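Local coordinates for protein PHOX (Pseudomonas fluorescens, PDB 4A9V) that acts as an alkaline phosphatase, a beta-propeller enzyme that probably hydrolyses phosphate monoesters at a complex iron-calcium cofactor, at residues 36-41 with 568-573; 89-94 with 549-554; 326-331 with 344-349. All blocks are in the same frame, centred on the assembly; numbering follows the deposited sequence.

How the interactions relate
From the N terminus, residues 36-41 come first and 89-94 second, and both wait for partners near the C terminus. Interaction 3 is the first to close, a short loop where the hairpin of strands 322-329 and 340-347 folds back on itself. Residues 549-554 then complete interaction 2 and residues 568-573 interaction 1, so the three loops sit one within another and none cross. Interaction 1 joins the two ends of the chain in a four-stranded sheet; interaction 2, its centre about 10 Å away, runs from that sheet to the diiron site. Interaction 3 lies on the opposite side of the chain's centre, about 41 Å from interaction 1 between centres.

Interaction 1 (36-41 with 568-573); sequences ISWGQP and KPRSSV. With EDO (1,2-ethanediol), chain J.
Ile36 and Val573 form an antiparallel hydrogen-bonded pair, with Val573 N donating to Ile36 O at 2.9 Å and a weak bond returning from Ile36 N to Val573 O, while Ser37 and Ser572 make the adjoining non-hydrogen-bonded pair. Past the end of the strands the pairing continues for one more bond, from Trp38 N to Ser571 O at 2.9 Å. On one face of the sheet the hydroxyls of Ser37 and Ser572 meet, OG to OG 2.7 Å, and Ser572 OG also hands a proton to Arg570 O at 2.9 Å, tying that hydroxyl back to the backbone two residues earlier. On the other face Ile36 and Val573 lie side by side, CG2 of Ile36 against CB of Val573.

Arg570 bends at chi3 (69°), which turns its guanidinium back so that NE and NH2 both grip Trp38 O, at 2.9 and 2.8 Å. The carbonyl oxygen lies in the guanidinium plane, CB of Ser37 rests over one face of that group, and a water links NH2 to OE1 of Gln40. Glu562 forms a salt bridge with NH1. The aliphatic part of Arg570 passes the Trp38 ring, Arg570 CG lying 4.0 Å from Trp38 CE3, with ring and guanidinium planes 77° apart. Beyond it CD of Lys568 approaches CZ3 of Trp38 at 4.0 Å, while Trp38 NE1 donates to Gln60. Phe49 meets Trp38 edge-to-face and Arg570 through a cation-pi contact.

Joining an N-terminal strand to the C-terminal strand within one blade is the Velcro closure of a beta-propeller. Here the last backbone bonds of the seam lie at the end of the strands, and the paired N-H groups of Arg570 extend it by holding a carbonyl of the type II turn that follows the N-terminal strand.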
loop_
_atom_site.group_PDB
_atom_site.type_symbol
_atom_site.label_atom_id
_atom_site.label_comp_id
_atom_site.label_asym_id
_atom_site.label_seq_id
_atom_site.Cartn_x
_atom_site.Cartn_y
_atom_site.Cartn_z
ATOM N N ILE A 36 -11.794 0.441 -15.030
ATOM C CA ILE A 36 -12.904 0.683 -14.113
ATOM C C ILE A 36 -12.588 1.940 -13.310
ATOM O O ILE A 36 -11.418 2.275 -13.118
ATOM C CB ILE A 36 -13.152 -0.531 -13.174
ATOM C CG1 ILE A 36 -14.441 -0.364 -12.363
ATOM C CG2 ILE A 36 -11.949 -0.809 -12.282
ATOM C CD1 ILE A 36 -14.982 -1.682 -11.843
ATOM N N SER A 37 -13.629 2.671 -12.923
ATOM C CA SER A 37 -13.489 3.895 -12.141
ATOM C C SER A 37 -14.352 3.831 -10.880
ATOM O O SER A 37 -15.393 3.171 -10.848
ATOM C CB SER A 37 -13.926 5.115 -12.960
ATOM O OG SER A 37 -13.143 5.288 -14.126
ATOM N N TRP A 38 -13.965 4.632 -9.894
ATOM C CA TRP A 38 -14.793 4.909 -8.729
ATOM C C TRP A 38 -16.231 5.104 -9.131
ATOM O O TRP A 38 -16.535 5.901 -10.025
ATOM C CB TRP A 38 -14.276 6.150 -8.008
ATOM C CG TRP A 38 -15.240 6.700 -7.011
ATOM C CD1 TRP A 38 -15.913 6.022 -6.001
ATOM C CD2 TRP A 38 -15.741 8.061 -6.965
ATOM N NE1 TRP A 38 -16.774 6.863 -5.350
ATOM C CE2 TRP A 38 -16.712 8.105 -5.889
ATOM C CE3 TRP A 38 -15.452 9.216 -7.667
ATOM C CZ2 TRP A 38 -17.387 9.269 -5.567
ATOM C CZ3 TRP A 38 -16.150 10.375 -7.353
ATOM C CH2 TRP A 38 -17.099 10.402 -6.331
ATOM N N GLY A 39 -17.131 4.367 -8.486
ATOM C CA GLY A 39 -18.562 4.550 -8.680
ATOM C C GLY A 39 -19.215 3.558 -9.626
ATOM O O GLY A 39 -20.441 3.502 -9.698
ATOM N N GLN A 40 -18.423 2.757 -10.335
ATOM C CA GLN A 40 -18.970 1.769 -11.264
ATOM C C GLN A 40 -19.803 0.737 -10.508
ATOM O O GLN A 40 -19.275 0.038 -9.651
ATOM C CB GLN A 40 -17.818 1.062 -11.969
ATOM C CG GLN A 40 -18.237 -0.098 -12.854
ATOM C CD GLN A 40 -19.119 0.337 -14.003
ATOM O OE1 GLN A 40 -18.793 1.285 -14.721
ATOM N NE2 GLN A 40 -20.238 -0.355 -14.185
ATOM N N PRO A 41 -21.083 0.555 -10.883
ATOM C CA PRO A 41 -21.813 -0.543 -10.255
ATOM C C PRO A 41 -21.204 -1.896 -10.598
ATOM O O PRO A 41 -20.824 -2.143 -11.747
ATOM C CB PRO A 41 -23.232 -0.409 -10.823
ATOM C CG PRO A 41 -23.078 0.413 -12.059
ATOM C CD PRO A 41 -21.947 1.349 -11.775
ATOM N N LYS A 568 -16.382 15.741 -13.134
ATOM C CA LYS A 568 -15.893 15.226 -11.867
ATOM C C LYS A 568 -14.824 14.167 -12.148
ATOM O O LYS A 568 -15.076 13.195 -12.862
ATOM C CB LYS A 568 -17.057 14.605 -11.087
ATOM C CG LYS A 568 -16.647 13.988 -9.763
ATOM C CD LYS A 568 -17.849 13.660 -8.896
ATOM C CE LYS A 568 -18.479 14.913 -8.314
ATOM N NZ LYS A 568 -19.617 14.603 -7.409
ATOM N N PRO A 569 -13.593 14.385 -11.660
ATOM C CA PRO A 569 -12.551 13.379 -11.848
ATOM C C PRO A 569 -12.813 12.133 -11.010
ATOM O O PRO A 569 -13.439 12.215 -9.955
ATOM C CB PRO A 569 -11.289 14.096 -11.369
ATOM C CG PRO A 569 -11.787 15.028 -10.316
ATOM C CD PRO A 569 -13.167 15.459 -10.743
ATOM N N ARG A 570 -12.402 10.979 -11.526
ATOM C CA ARG A 570 -12.657 9.700 -10.865
ATOM C C ARG A 570 -11.386 8.861 -10.850
ATOM O O ARG A 570 -10.824 8.561 -11.900
ATOM C CB ARG A 570 -13.767 8.933 -11.586
ATOM C CG ARG A 570 -15.096 9.672 -11.612
ATOM C CD ARG A 570 -16.040 9.090 -12.646
ATOM N NE ARG A 570 -16.505 7.757 -12.275
ATOM C CZ ARG A 570 -17.290 7.014 -13.042
ATOM N NH1 ARG A 570 -17.622 7.445 -14.254
ATOM N NH2 ARG A 570 -17.715 5.835 -12.614
ATOM N N SER A 571 -10.982 8.419 -9.663
ATOM C CA SER A 571 -9.920 7.426 -9.535
ATOM C C SER A 571 -10.244 6.239 -10.422
ATOM O O SER A 571 -11.394 5.788 -10.477
ATOM C CB SER A 571 -9.800 6.955 -8.085
ATOM O OG SER A 571 -9.353 7.995 -7.235
ATOM N N SER A 572 -9.231 5.753 -11.127
ATOM C CA SER A 572 -9.428 4.713 -12.120
ATOM C C SER A 572 -8.277 3.731 -12.114
ATOM O O SER A 572 -7.138 4.091 -11.800
ATOM C CB SER A 572 -9.552 5.327 -13.514
ATOM O OG SER A 572 -10.645 6.223 -13.592
ATOM N N VAL A 573 -8.581 2.496 -12.499
ATOM C CA VAL A 573 -7.576 1.524 -12.871
ATOM C C VAL A 573 -7.455 1.553 -14.383
ATOM O O VAL A 573 -8.460 1.449 -15.101
ATOM C CB VAL A 573 -7.965 0.111 -12.381
ATOM C CG1 VAL A 573 -6.942 -0.922 -12.822
ATOM C CG2 VAL A 573 -8.116 0.096 -10.868
HETATM C C1 EDO J . -20.300 18.492 -6.843
HETATM O O1 EDO J . -20.464 17.384 -7.737
HETATM C C2 EDO J . -19.753 18.003 -5.501
HETATM O O2 EDO J . -19.929 16.579 -5.408
HETATM O O HOH W 1 -19.476 3.987 -14.098
#

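Interaction 2 (89-94 with 549-554); sequences NEYTNY and IQHPGE. With FEO (mu-oxo-diiron), chain S.
The His551 ring, met at a slant by Tyr91 with its OH 3.1 Å from His551 CD2, carries over one face OE1 of Glu554, 3.2 Å above the plane and offset toward the rim, and farther out a water. In the plane of the Tyr91 ring, at its edge, lie CB of Glu90 and the same water, which joins Tyr91 OH, 2.6 Å away, to Glu554 OE1, linking the phenol to the carboxylate on the imidazole face. OD1 of Asn93 touches CB of His551, while its ND2 donates to Asn67 OD1.

Gln550 and Glu90 meet at about a right angle, yet their amide and carboxylate planes are only 24° apart. NE2 of Gln550 gives a weak hydrogen bond to OE1 of Glu90 (3.3 Å), and its firmer polar partner is Asn67 O. Another water lies 2.7 Å from both Glu90 OE1 and Gln550 OE1 and can donate to either, though it has more acceptors in reach than protons. With CG anti to the backbone N (chi1 -169°) and the chain extended beyond it, Glu90 reaches inward until OE2 binds the first iron at 2.0 Å.

Two waters, Cys179, Glu194 and the bridging oxo group share this iron with Glu90. His551 is oriented by outside partners: ND1 bonds to Gly530 O and NE2 to Glu532, which with Asp494 holds a lithium ion here, where calcium is seen in another crystal structure. Glu90 thus divides its oxygens, one on the metal and the other facing an amide and a water, and Gln550 is a second-shell residue that probably helps to steady the carboxylate on the iron.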
loop_
_atom_site.group_PDB
_atom_site.type_symbol
_atom_site.label_atom_id
_atom_site.label_comp_id
_atom_site.label_asym_id
_atom_site.label_seq_id
_atom_site.Cartn_x
_atom_site.Cartn_y
_atom_site.Cartn_z
ATOM N N ASN A 89 -9.415 0.169 -1.888
ATOM C CA ASN A 89 -10.010 1.495 -1.939
ATOM C C ASN A 89 -9.644 2.217 -0.651
ATOM O O ASN A 89 -10.113 1.847 0.427
ATOM C CB ASN A 89 -11.533 1.350 -2.066
ATOM C CG ASN A 89 -11.936 0.656 -3.347
ATOM O OD1 ASN A 89 -12.525 -0.426 -3.329
ATOM N ND2 ASN A 89 -11.614 1.279 -4.477
ATOM N N GLU A 90 -8.710 3.156 -0.736
ATOM C CA GLU A 90 -8.023 3.618 0.469
ATOM C C GLU A 90 -8.815 4.651 1.271
ATOM O O GLU A 90 -8.851 4.594 2.495
ATOM C CB GLU A 90 -6.640 4.160 0.126
ATOM C CG GLU A 90 -5.795 4.398 1.370
ATOM C CD GLU A 90 -4.446 5.016 1.081
ATOM O OE1 GLU A 90 -4.389 5.962 0.270
ATOM O OE2 GLU A 90 -3.454 4.596 1.731
ATOM N N TYR A 91 -9.378 5.647 0.598
ATOM C CA TYR A 91 -10.070 6.731 1.287
ATOM C C TYR A 91 -10.950 7.432 0.272
ATOM O O TYR A 91 -11.163 6.907 -0.826
ATOM C CB TYR A 91 -9.083 7.679 2.004
ATOM C CG TYR A 91 -8.215 8.537 1.110
ATOM C CD1 TYR A 91 -7.116 8.005 0.446
ATOM C CD2 TYR A 91 -8.418 9.902 1.027
ATOM C CE1 TYR A 91 -6.263 8.804 -0.292
ATOM C CE2 TYR A 91 -7.580 10.711 0.282
ATOM C CZ TYR A 91 -6.493 10.158 -0.362
ATOM O OH TYR A 91 -5.647 10.933 -1.124
ATOM N N THR A 92 -11.546 8.549 0.660
ATOM C CA THR A 92 -12.456 9.237 -0.240
ATOM C C THR A 92 -12.214 10.735 -0.212
ATOM O O THR A 92 -11.529 11.255 0.662
ATOM C CB THR A 92 -13.935 8.883 0.056
ATOM O OG1 THR A 92 -14.789 9.462 -0.943
ATOM C CG2 THR A 92 -14.358 9.377 1.430
ATOM N N ASN A 93 -12.742 11.408 -1.223
ATOM C CA ASN A 93 -12.495 12.824 -1.442
ATOM C C ASN A 93 -13.798 13.583 -1.233
ATOM O O ASN A 93 -14.698 13.511 -2.074
ATOM C CB ASN A 93 -12.021 13.013 -2.880
ATOM C CG ASN A 93 -10.906 12.047 -3.245
ATOM O OD1 ASN A 93 -9.850 12.043 -2.618
ATOM N ND2 ASN A 93 -11.160 11.183 -4.221
ATOM N N TYR A 94 -13.972 14.173 -0.056
ATOM C CA TYR A 94 -15.258 14.758 0.303
ATOM C C TYR A 94 -15.728 15.805 -0.720
ATOM O O TYR A 94 -16.927 15.975 -0.921
ATOM C CB TYR A 94 -15.209 15.383 1.699
ATOM C CG TYR A 94 -15.023 14.401 2.845
ATOM C CD1 TYR A 94 -15.357 13.061 2.721
ATOM C CD2 TYR A 94 -14.573 14.838 4.079
ATOM C CE1 TYR A 94 -15.263 12.193 3.798
ATOM C CE2 TYR A 94 -14.494 13.983 5.165
ATOM C CZ TYR A 94 -14.889 12.672 5.028
ATOM O OH TYR A 94 -14.798 11.782 6.076
ATOM N N ILE A 549 -4.672 5.162 -10.954
ATOM C CA ILE A 549 -4.597 6.606 -10.879
ATOM C C ILE A 549 -5.526 7.035 -9.750
ATOM O O ILE A 549 -6.746 6.895 -9.841
ATOM C CB ILE A 549 -5.058 7.238 -12.208
ATOM C CG1 ILE A 549 -4.170 6.779 -13.375
ATOM C CG2 ILE A 549 -5.090 8.753 -12.091
ATOM C CD1 ILE A 549 -2.692 7.082 -13.221
ATOM N N GLN A 550 -4.921 7.431 -8.639
ATOM C CA GLN A 550 -5.640 7.682 -7.404
ATOM C C GLN A 550 -5.817 9.184 -7.181
ATOM O O GLN A 550 -4.895 9.969 -7.394
ATOM C CB GLN A 550 -4.887 7.051 -6.222
ATOM C CG GLN A 550 -5.692 6.994 -4.936
ATOM C CD GLN A 550 -4.837 6.688 -3.728
ATOM O OE1 GLN A 550 -3.811 7.334 -3.503
ATOM N NE2 GLN A 550 -5.273 5.728 -2.919
ATOM N N HIS A 551 -7.011 9.546 -6.719
ATOM C CA HIS A 551 -7.391 10.933 -6.421
ATOM C C HIS A 551 -6.965 11.945 -7.456
ATOM O O HIS A 551 -6.495 13.023 -7.113
ATOM C CB HIS A 551 -6.955 11.361 -5.008
ATOM C CG HIS A 551 -5.455 11.337 -4.774
ATOM N ND1 HIS A 551 -4.608 12.253 -5.297
ATOM C CD2 HIS A 551 -4.678 10.496 -3.985
ATOM C CE1 HIS A 551 -3.358 11.998 -4.873
ATOM N NE2 HIS A 551 -3.404 10.929 -4.066
ATOM N N PRO A 552 -7.253 11.682 -8.742
ATOM C CA PRO A 552 -7.058 12.770 -9.692
ATOM C C PRO A 552 -7.840 14.010 -9.277
ATOM O O PRO A 552 -8.981 13.908 -8.826
ATOM C CB PRO A 552 -7.592 12.191 -11.008
ATOM C CG PRO A 552 -8.579 11.165 -10.585
ATOM C CD PRO A 552 -8.023 10.570 -9.326
ATOM N N GLY A 553 -7.214 15.175 -9.385
ATOM C CA GLY A 553 -7.887 16.414 -9.035
ATOM C C GLY A 553 -8.143 16.575 -7.544
ATOM O O GLY A 553 -9.078 17.262 -7.152
ATOM N N GLU A 554 -7.229 16.091 -6.706
ATOM C CA GLU A 554 -7.404 16.239 -5.262
ATOM C C GLU A 554 -7.524 17.700 -4.822
ATOM O O GLU A 554 -8.237 17.996 -3.867
ATOM C CB GLU A 554 -6.288 15.527 -4.492
ATOM C CG GLU A 554 -4.922 16.178 -4.613
ATOM C CD GLU A 554 -3.848 15.473 -3.796
ATOM O OE1 GLU A 554 -4.177 14.600 -2.959
ATOM O OE2 GLU A 554 -2.663 15.820 -3.982
HETATM FE FE1 FEO S . -1.408 4.628 1.608
HETATM FE FE2 FEO S . 1.893 4.978 2.631
HETATM O O FEO S . 0.450 5.177 1.364
HETATM O O HOH W 2 -2.620 7.519 -1.057
HETATM O O HOH W 3 -6.072 13.517 -1.396
HETATM O O HOH W 4 -1.500 4.915 -0.531
HETATM O O HOH W 5 -1.595 6.878 1.833
#

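Interaction 3 (326-331 with 344-349); sequences VARFDA and QWIELT
Ala327 sets its CB against the indole of Trp345, 3.5 Å from CZ3, a tight contact across a non-hydrogen-bonded pair of antiparallel strands. The pairs flanking it are hydrogen-bonded in both directions: Val326 N to Ile346 O and Ile346 N to Val326 O (2.8 Å), then Arg328 N to Gln344 O and Gln344 N to Arg328 O.

On the opposite face from Ala327 and Trp345, Arg328 and Gln344 run side by side, CB of the first 4.0 Å from CG of the second. CD1 of Ile346 covers a face of the Arg328 guanidinium, 3.6 Å from NH2. Farther along, CG1 of Val326 meets CD2 of Leu348 at 3.9 Å.

Around this core, the Arg328 chain bends at chi3 (-65°), and its NE and NH2 donate to the backbone oxygens of Gly379 and Val378. Lys300 makes a cation-pi contact with Trp345, whose ring also meets Phe444; strands 296-303 and 443-451 flank the hairpin in the sheet, one on each side.

Far from the metal sites, the contact joins the two neighbouring strands of a beta hairpin. Val326, Arg328, Gln344 and Ile346 bond across it, while Ala327 and Trp345 bond outward to neighbouring strands and loops. The guanidinium, one face of it packed against the CD1 methyl of Ile346, uses its N-H groups to fasten the hairpin to the loop at residues 378-379.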
loop_
_atom_site.group_PDB
_atom_site.type_symbol
_atom_site.label_atom_id
_atom_site.label_comp_id
_atom_site.label_asym_id
_atom_site.label_seq_id
_atom_site.Cartn_x
_atom_site.Cartn_y
_atom_site.Cartn_z
ATOM N N VAL A 326 11.505 -7.375 13.382
ATOM C CA VAL A 326 11.671 -5.995 12.950
ATOM C C VAL A 326 13.147 -5.755 12.617
ATOM O O VAL A 326 14.026 -6.425 13.159
ATOM C CB VAL A 326 11.156 -5.018 14.029
ATOM C CG1 VAL A 326 12.053 -5.025 15.261
ATOM C CG2 VAL A 326 10.999 -3.616 13.455
ATOM N N ALA A 327 13.412 -4.848 11.679
ATOM C CA ALA A 327 14.755 -4.653 11.149
ATOM C C ALA A 327 15.580 -3.650 11.945
ATOM O O ALA A 327 15.092 -2.575 12.324
ATOM C CB ALA A 327 14.691 -4.216 9.693
ATOM N N ARG A 328 16.877 -3.945 12.028
ATOM C CA ARG A 328 17.898 -2.962 12.365
ATOM C C ARG A 328 18.913 -2.926 11.223
ATOM O O ARG A 328 19.222 -3.956 10.633
ATOM C CB ARG A 328 18.588 -3.324 13.688
ATOM C CG ARG A 328 19.501 -2.230 14.223
ATOM C CD ARG A 328 20.299 -2.673 15.437
ATOM N NE ARG A 328 19.449 -2.946 16.587
ATOM C CZ ARG A 328 19.875 -3.542 17.694
ATOM N NH1 ARG A 328 21.118 -3.991 17.758
ATOM N NH2 ARG A 328 19.045 -3.760 18.702
ATOM N N PHE A 329 19.333 -1.728 10.837
ATOM C CA PHE A 329 20.312 -1.538 9.773
ATOM C C PHE A 329 21.532 -0.867 10.374
ATOM O O PHE A 329 21.387 0.112 11.118
ATOM C CB PHE A 329 19.751 -0.623 8.684
ATOM C CG PHE A 329 18.530 -1.165 7.993
ATOM C CD1 PHE A 329 17.267 -0.928 8.515
ATOM C CD2 PHE A 329 18.630 -1.902 6.823
ATOM C CE1 PHE A 329 16.136 -1.455 7.921
ATOM C CE2 PHE A 329 17.494 -2.426 6.224
ATOM C CZ PHE A 329 16.252 -2.245 6.802
ATOM N N ASP A 330 22.722 -1.346 10.027
ATOM C CA ASP A 330 23.941 -0.700 10.481
ATOM C C ASP A 330 24.239 0.572 9.697
ATOM O O ASP A 330 23.440 1.020 8.880
ATOM C CB ASP A 330 25.125 -1.686 10.487
ATOM C CG ASP A 330 25.698 -1.984 9.100
ATOM O OD1 ASP A 330 25.371 -1.301 8.105
ATOM O OD2 ASP A 330 26.556 -2.888 9.036
ATOM N N ALA A 331 25.312 1.246 10.085
ATOM C CA ALA A 331 25.641 2.560 9.547
ATOM C C ALA A 331 26.111 2.498 8.100
ATOM O O ALA A 331 26.244 3.529 7.449
ATOM C CB ALA A 331 26.700 3.225 10.411
ATOM N N GLN A 344 19.887 -6.757 10.326
ATOM C CA GLN A 344 19.396 -7.935 11.008
ATOM C C GLN A 344 17.915 -7.827 11.307
ATOM O O GLN A 344 17.345 -6.735 11.368
ATOM C CB GLN A 344 20.156 -8.160 12.313
ATOM C CG GLN A 344 19.963 -7.053 13.322
ATOM C CD GLN A 344 20.825 -7.218 14.547
ATOM O OE1 GLN A 344 20.607 -8.123 15.352
ATOM N NE2 GLN A 344 21.769 -6.305 14.732
ATOM N N TRP A 345 17.316 -8.995 11.516
ATOM C CA TRP A 345 15.942 -9.140 11.979
ATOM C C TRP A 345 15.935 -9.508 13.439
ATOM O O TRP A 345 16.644 -10.440 13.853
ATOM C CB TRP A 345 15.258 -10.246 11.174
ATOM C CG TRP A 345 15.104 -9.904 9.720
ATOM C CD1 TRP A 345 15.791 -10.444 8.644
ATOM C CD2 TRP A 345 14.309 -8.814 9.171
ATOM N NE1 TRP A 345 15.453 -9.805 7.482
ATOM C CE2 TRP A 345 14.560 -8.812 7.739
ATOM C CE3 TRP A 345 13.368 -7.940 9.691
ATOM C CZ2 TRP A 345 13.946 -7.902 6.892
ATOM C CZ3 TRP A 345 12.757 -7.033 8.829
ATOM C CH2 TRP A 345 13.027 -7.029 7.459
ATOM N N ILE A 346 15.095 -8.830 14.215
ATOM C CA ILE A 346 15.029 -9.013 15.656
ATOM C C ILE A 346 13.603 -9.405 16.035
ATOM O O ILE A 346 12.645 -8.758 15.638
ATOM C CB ILE A 346 15.420 -7.718 16.399
ATOM C CG1 ILE A 346 16.814 -7.255 15.973
ATOM C CG2 ILE A 346 15.349 -7.929 17.903
ATOM C CD1 ILE A 346 17.194 -5.887 16.485
ATOM N N GLU A 347 13.479 -10.494 16.783
ATOM C CA GLU A 347 12.196 -11.108 17.095
ATOM C C GLU A 347 11.353 -10.259 18.054
ATOM O O GLU A 347 11.843 -9.797 19.088
ATOM C CB GLU A 347 12.506 -12.455 17.738
ATOM C CG GLU A 347 11.347 -13.377 17.998
ATOM C CD GLU A 347 11.815 -14.688 18.598
ATOM O OE1 GLU A 347 12.985 -15.074 18.357
ATOM O OE2 GLU A 347 10.943 -15.448 19.020
ATOM N N LEU A 348 10.060 -10.147 17.760
ATOM C CA LEU A 348 9.099 -9.526 18.654
ATOM C C LEU A 348 8.267 -10.619 19.311
ATOM O O LEU A 348 7.205 -11.018 18.817
ATOM C CB LEU A 348 8.212 -8.556 17.876
ATOM C CG LEU A 348 8.973 -7.452 17.137
ATOM C CD1 LEU A 348 7.994 -6.528 16.432
ATOM C CD2 LEU A 348 9.877 -6.669 18.074
ATOM N N THR A 349 8.796 -11.120 20.419
ATOM C CA THR A 349 8.252 -12.281 21.107
ATOM C C THR A 349 8.239 -12.001 22.599
ATOM O O THR A 349 9.271 -11.684 23.183
ATOM C CB THR A 349 9.115 -13.523 20.830
ATOM O OG1 THR A 349 9.017 -13.857 19.440
ATOM C CG2 THR A 349 8.665 -14.715 21.678
#